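Local coordinates for uncharacterized protein YycE (Bacillus subtilis, PDB 1TWU) that is of unknown function but belongs to the VOC (vicinal oxygen chelate) superfamily and is putatively a glyoxalase or fosfomycin resistance protein, at residues Asp23-Leu35 and Ala93-Glu105. Residues are numbered along the deposited sequence; the frame is centred on the assembly and turned at random.
Sequences DEIIRFYEEGLCL and AITSKLKHMGYQE
R27 reaches across to M101 and Y103 where the helices of the two βαβββ modules of this VOC fold, 22-32 and 88-100, lie side by side and nearly antiparallel; the axes of 23-32 and 93-100 run at 146° to each other. Polar grips come first. With CG anti to the backbone N (chi1 175°) and the chain extended from CG to NE, R27 carries its guanidinium to the C-terminal turn of helix 88-100, where NH1 and NH2 both donate to M101 O. The R27 NH2 bond, 3.0 Å to M101 O, uses a lone pair in the carbonyl plane; NH1 comes to the same oxygen from above that plane. R27 NH1 is shared, donating also to Y103 OH at 2.9 Å, while M101 CE covers one guanidinium face. G102, with positive phi, closes the helix in a Schellman motif, with Y103 N bonded back to L98 O.

Aromatic contact follows: F28 sets its edge against the Y103 ring in a T-shaped stack, planes at 87°, with F28 CD1 over the ring centre.

Apolar packing is closest at G32, whose bare CA receives L98 CD2 at 3.5 Å and M101 SD at 3.6 Å. Beside it, L33 CD2 touches I94 CG1 and L98 CD1, while L33 also packs on F130 of strand 127-131. At the far end, fully extended K97 puts NZ 3.1 Å from E31 O, almost in line with the carbonyl bond, and 3.2 Å from C34 SG.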
loop_
_atom_site.group_PDB
_atom_site.type_symbol
_atom_site.label_atom_id
_atom_site.label_comp_id
_atom_site.label_asym_id
_atom_site.label_seq_id
_atom_site.Cartn_x
_atom_site.Cartn_y
_atom_site.Cartn_z
ATOM N N ASP A 23 17.216 8.600 -2.078
ATOM C CA ASP A 23 17.281 10.031 -1.843
ATOM C C ASP A 23 16.175 10.741 -2.607
ATOM O O ASP A 23 15.580 11.691 -2.101
ATOM C CB ASP A 23 18.643 10.580 -2.246
ATOM C CG ASP A 23 19.749 10.146 -1.294
ATOM O OD1 ASP A 23 19.562 10.265 -0.057
ATOM O OD2 ASP A 23 20.808 9.693 -1.784
ATOM N N GLU A 24 15.899 10.280 -3.824
ATOM C CA GLU A 24 14.839 10.868 -4.637
ATOM C C GLU A 24 13.491 10.619 -3.971
ATOM O O GLU A 24 12.617 11.489 -3.956
ATOM C CB GLU A 24 14.835 10.251 -6.031
ATOM C CG GLU A 24 15.963 10.738 -6.889
ATOM C CD GLU A 24 16.043 12.255 -6.911
ATOM O OE1 GLU A 24 14.986 12.913 -7.030
ATOM O OE2 GLU A 24 17.166 12.790 -6.815
ATOM N N ILE A 25 13.341 9.414 -3.433
ATOM C CA ILE A 25 12.129 9.012 -2.739
ATOM C C ILE A 25 11.908 9.920 -1.521
ATOM O O ILE A 25 10.786 10.368 -1.262
ATOM C CB ILE A 25 12.231 7.522 -2.298
ATOM C CG1 ILE A 25 12.132 6.613 -3.526
ATOM C CG2 ILE A 25 11.168 7.190 -1.274
ATOM C CD1 ILE A 25 10.801 6.687 -4.262
ATOM N N ILE A 26 12.982 10.199 -0.787
ATOM C CA ILE A 26 12.897 11.056 0.391
ATOM C C ILE A 26 12.475 12.483 0.025
ATOM O O ILE A 26 11.663 13.100 0.725
ATOM C CB ILE A 26 14.242 11.081 1.147
ATOM C CG1 ILE A 26 14.510 9.700 1.740
ATOM C CG2 ILE A 26 14.215 12.130 2.245
ATOM C CD1 ILE A 26 15.876 9.550 2.364
ATOM N N ARG A 27 13.022 13.005 -1.071
ATOM C CA ARG A 27 12.666 14.347 -1.516
ATOM C C ARG A 27 11.176 14.442 -1.847
ATOM O O ARG A 27 10.513 15.412 -1.487
ATOM C CB ARG A 27 13.482 14.749 -2.744
ATOM C CG ARG A 27 13.058 16.095 -3.324
ATOM C CD ARG A 27 14.006 16.550 -4.410
ATOM N NE ARG A 27 13.736 17.908 -4.886
ATOM C CZ ARG A 27 12.883 18.217 -5.857
ATOM N NH1 ARG A 27 12.195 17.271 -6.477
ATOM N NH2 ARG A 27 12.739 19.482 -6.227
ATOM N N PHE A 28 10.652 13.429 -2.531
ATOM C CA PHE A 28 9.243 13.416 -2.908
ATOM C C PHE A 28 8.322 13.301 -1.698
ATOM O O PHE A 28 7.400 14.109 -1.523
ATOM C CB PHE A 28 8.954 12.242 -3.853
ATOM C CG PHE A 28 7.500 12.124 -4.259
ATOM C CD1 PHE A 28 6.981 12.897 -5.298
ATOM C CD2 PHE A 28 6.644 11.251 -3.590
ATOM C CE1 PHE A 28 5.632 12.801 -5.665
ATOM C CE2 PHE A 28 5.299 11.149 -3.946
ATOM C CZ PHE A 28 4.791 11.926 -4.987
ATOM N N TYR A 29 8.572 12.292 -0.865
ATOM C CA TYR A 29 7.736 12.035 0.307
ATOM C C TYR A 29 7.920 12.949 1.502
ATOM O O TYR A 29 6.943 13.329 2.148
ATOM C CB TYR A 29 7.893 10.573 0.743
ATOM C CG TYR A 29 7.236 9.639 -0.231
ATOM C CD1 TYR A 29 5.857 9.450 -0.217
ATOM C CD2 TYR A 29 7.977 9.021 -1.241
ATOM C CE1 TYR A 29 5.224 8.667 -1.198
ATOM C CE2 TYR A 29 7.359 8.238 -2.229
ATOM C CZ TYR A 29 5.985 8.068 -2.203
ATOM O OH TYR A 29 5.371 7.324 -3.182
ATOM N N GLU A 30 9.158 13.310 1.800
ATOM C CA GLU A 30 9.389 14.162 2.944
ATOM C C GLU A 30 9.316 15.635 2.565
ATOM O O GLU A 30 8.618 16.412 3.215
ATOM C CB GLU A 30 10.736 13.836 3.577
ATOM C CG GLU A 30 10.690 13.889 5.081
ATOM C CD GLU A 30 12.023 13.576 5.720
ATOM O OE1 GLU A 30 12.717 12.647 5.242
ATOM O OE2 GLU A 30 12.367 14.251 6.714
ATOM N N GLU A 31 10.025 16.018 1.511
ATOM C CA GLU A 31 10.004 17.405 1.069
ATOM C C GLU A 31 8.743 17.724 0.278
ATOM O O GLU A 31 8.200 18.822 0.380
ATOM C CB GLU A 31 11.208 17.720 0.190
ATOM C CG GLU A 31 12.550 17.562 0.857
ATOM C CD GLU A 31 13.659 18.213 0.039
ATOM O OE1 GLU A 31 14.821 17.743 0.123
ATOM O OE2 GLU A 31 13.370 19.202 -0.683
ATOM N N GLY A 32 8.283 16.768 -0.516
ATOM C CA GLY A 32 7.103 16.995 -1.321
ATOM C C GLY A 32 5.803 16.879 -0.564
ATOM O O GLY A 32 5.086 17.865 -0.398
ATOM N N LEU A 33 5.491 15.669 -0.111
ATOM C CA LEU A 33 4.258 15.430 0.628
ATOM C C LEU A 33 4.320 15.921 2.058
ATOM O O LEU A 33 3.288 16.153 2.682
ATOM C CB LEU A 33 3.923 13.943 0.648
ATOM C CG LEU A 33 3.390 13.380 -0.661
ATOM C CD1 LEU A 33 3.033 11.907 -0.476
ATOM C CD2 LEU A 33 2.169 14.188 -1.081
ATOM N N CYS A 34 5.532 16.075 2.576
ATOM C CA CYS A 34 5.714 16.504 3.953
ATOM C C CYS A 34 5.187 15.446 4.911
ATOM O O CYS A 34 4.487 15.746 5.880
ATOM C CB CYS A 34 5.017 17.843 4.205
ATOM S SG CYS A 34 5.893 19.249 3.481
ATOM N N LEU A 35 5.502 14.193 4.607
ATOM C CA LEU A 35 5.127 13.088 5.472
ATOM C C LEU A 35 6.231 13.094 6.520
ATOM O O LEU A 35 7.387 13.398 6.214
ATOM C CB LEU A 35 5.137 11.755 4.712
ATOM C CG LEU A 35 4.161 11.602 3.542
ATOM C CD1 LEU A 35 4.103 10.138 3.137
ATOM C CD2 LEU A 35 2.778 12.080 3.948
ATOM N N ALA A 93 -3.191 22.898 -3.761
ATOM C CA ALA A 93 -1.924 23.336 -3.191
ATOM C C ALA A 93 -0.843 22.263 -3.187
ATOM O O ALA A 93 0.291 22.521 -3.583
ATOM C CB ALA A 93 -2.139 23.837 -1.776
ATOM N N ILE A 94 -1.187 21.062 -2.736
ATOM C CA ILE A 94 -0.196 20.000 -2.681
ATOM C C ILE A 94 0.242 19.541 -4.072
ATOM O O ILE A 94 1.443 19.419 -4.342
ATOM C CB ILE A 94 -0.698 18.782 -1.840
ATOM C CG1 ILE A 94 0.431 17.755 -1.703
ATOM C CG2 ILE A 94 -1.913 18.133 -2.491
ATOM C CD1 ILE A 94 1.724 18.334 -1.142
ATOM N N THR A 95 -0.718 19.306 -4.961
ATOM C CA THR A 95 -0.385 18.862 -6.310
ATOM C C THR A 95 0.434 19.920 -7.053
ATOM O O THR A 95 1.282 19.591 -7.883
ATOM C CB THR A 95 -1.657 18.541 -7.128
ATOM O OG1 THR A 95 -2.505 19.693 -7.163
ATOM C CG2 THR A 95 -2.412 17.368 -6.512
ATOM N N SER A 96 0.182 21.189 -6.742
ATOM C CA SER A 96 0.891 22.294 -7.373
ATOM C C SER A 96 2.334 22.357 -6.895
ATOM O O SER A 96 3.246 22.642 -7.669
ATOM C CB SER A 96 0.196 23.612 -7.056
ATOM O OG SER A 96 0.905 24.690 -7.630
ATOM N N LYS A 97 2.530 22.095 -5.611
ATOM C CA LYS A 97 3.860 22.102 -5.019
ATOM C C LYS A 97 4.717 20.985 -5.627
ATOM O O LYS A 97 5.895 21.181 -5.922
ATOM C CB LYS A 97 3.747 21.908 -3.502
ATOM C CG LYS A 97 5.087 21.796 -2.786
ATOM C CD LYS A 97 4.906 21.515 -1.304
ATOM C CE LYS A 97 6.247 21.324 -0.616
ATOM N NZ LYS A 97 6.106 21.031 0.839
ATOM N N LEU A 98 4.114 19.814 -5.815
ATOM C CA LEU A 98 4.820 18.665 -6.379
ATOM C C LEU A 98 5.229 18.891 -7.834
ATOM O O LEU A 98 6.325 18.510 -8.241
ATOM C CB LEU A 98 3.952 17.402 -6.261
ATOM C CG LEU A 98 3.658 16.920 -4.830
ATOM C CD1 LEU A 98 2.723 15.729 -4.887
ATOM C CD2 LEU A 98 4.950 16.562 -4.107
ATOM N N LYS A 99 4.349 19.508 -8.618
ATOM C CA LYS A 99 4.655 19.779 -10.020
ATOM C C LYS A 99 5.751 20.843 -10.125
ATOM O O LYS A 99 6.611 20.778 -11.006
ATOM C CB LYS A 99 3.393 20.242 -10.766
ATOM C CG LYS A 99 2.264 19.218 -10.755
ATOM C CD LYS A 99 1.073 19.673 -11.567
ATOM C CE LYS A 99 1.388 19.676 -13.045
ATOM N NZ LYS A 99 0.179 19.967 -13.873
ATOM N N HIS A 100 5.726 21.816 -9.218
ATOM C CA HIS A 100 6.732 22.867 -9.220
ATOM C C HIS A 100 8.072 22.336 -8.728
ATOM O O HIS A 100 9.123 22.933 -8.992
ATOM C CB HIS A 100 6.263 24.049 -8.372
ATOM C CG HIS A 100 5.117 24.797 -8.982
ATOM N ND1 HIS A 100 4.659 26.001 -8.489
ATOM C CD2 HIS A 100 4.337 24.511 -10.054
ATOM C CE1 HIS A 100 3.649 26.424 -9.230
ATOM N NE2 HIS A 100 3.434 25.537 -10.187
ATOM N N MET A 101 8.031 21.208 -8.019
ATOM C CA MET A 101 9.249 20.568 -7.536
ATOM C C MET A 101 9.818 19.709 -8.669
ATOM O O MET A 101 10.947 19.235 -8.586
ATOM C CB MET A 101 8.968 19.705 -6.297
ATOM C CG MET A 101 8.828 20.509 -5.004
ATOM S SD MET A 101 8.434 19.489 -3.595
ATOM C CE MET A 101 10.007 18.888 -3.220
ATOM N N GLY A 102 9.029 19.515 -9.725
ATOM C CA GLY A 102 9.496 18.740 -10.864
ATOM C C GLY A 102 8.784 17.432 -11.174
ATOM O O GLY A 102 9.109 16.778 -12.166
ATOM N N TYR A 103 7.815 17.047 -10.350
ATOM C CA TYR A 103 7.094 15.799 -10.565
ATOM C C TYR A 103 5.973 15.934 -11.592
ATOM O O TYR A 103 5.249 16.920 -11.607
ATOM C CB TYR A 103 6.578 15.281 -9.221
ATOM C CG TYR A 103 7.716 15.092 -8.236
ATOM C CD1 TYR A 103 8.674 14.094 -8.441
ATOM C CD2 TYR A 103 7.889 15.965 -7.157
ATOM C CE1 TYR A 103 9.781 13.971 -7.606
ATOM C CE2 TYR A 103 8.994 15.855 -6.311
ATOM C CZ TYR A 103 9.940 14.855 -6.546
ATOM O OH TYR A 103 11.061 14.753 -5.753
ATOM N N GLN A 104 5.853 14.919 -12.445
ATOM C CA GLN A 104 4.880 14.874 -13.532
ATOM C C GLN A 104 3.464 14.511 -13.154
ATOM O O GLN A 104 3.241 13.569 -12.394
ATOM C CB GLN A 104 5.313 13.853 -14.584
ATOM C CG GLN A 104 6.696 14.048 -15.099
ATOM C CD GLN A 104 6.829 15.320 -15.900
ATOM O OE1 GLN A 104 7.804 16.060 -15.754
ATOM N NE2 GLN A 104 5.852 15.580 -16.764
ATOM N N GLU A 105 2.505 15.252 -13.701
ATOM C CA GLU A 105 1.111 14.918 -13.482
ATOM C C GLU A 105 0.826 14.038 -14.695
ATOM O O GLU A 105 1.221 14.371 -15.817
ATOM C CB GLU A 105 0.199 16.147 -13.530
ATOM C CG GLU A 105 -1.245 15.794 -13.155
ATOM C CD GLU A 105 -2.247 16.902 -13.428
ATOM O OE1 GLU A 105 -1.948 18.078 -13.131
ATOM O OE2 GLU A 105 -3.348 16.587 -13.928
#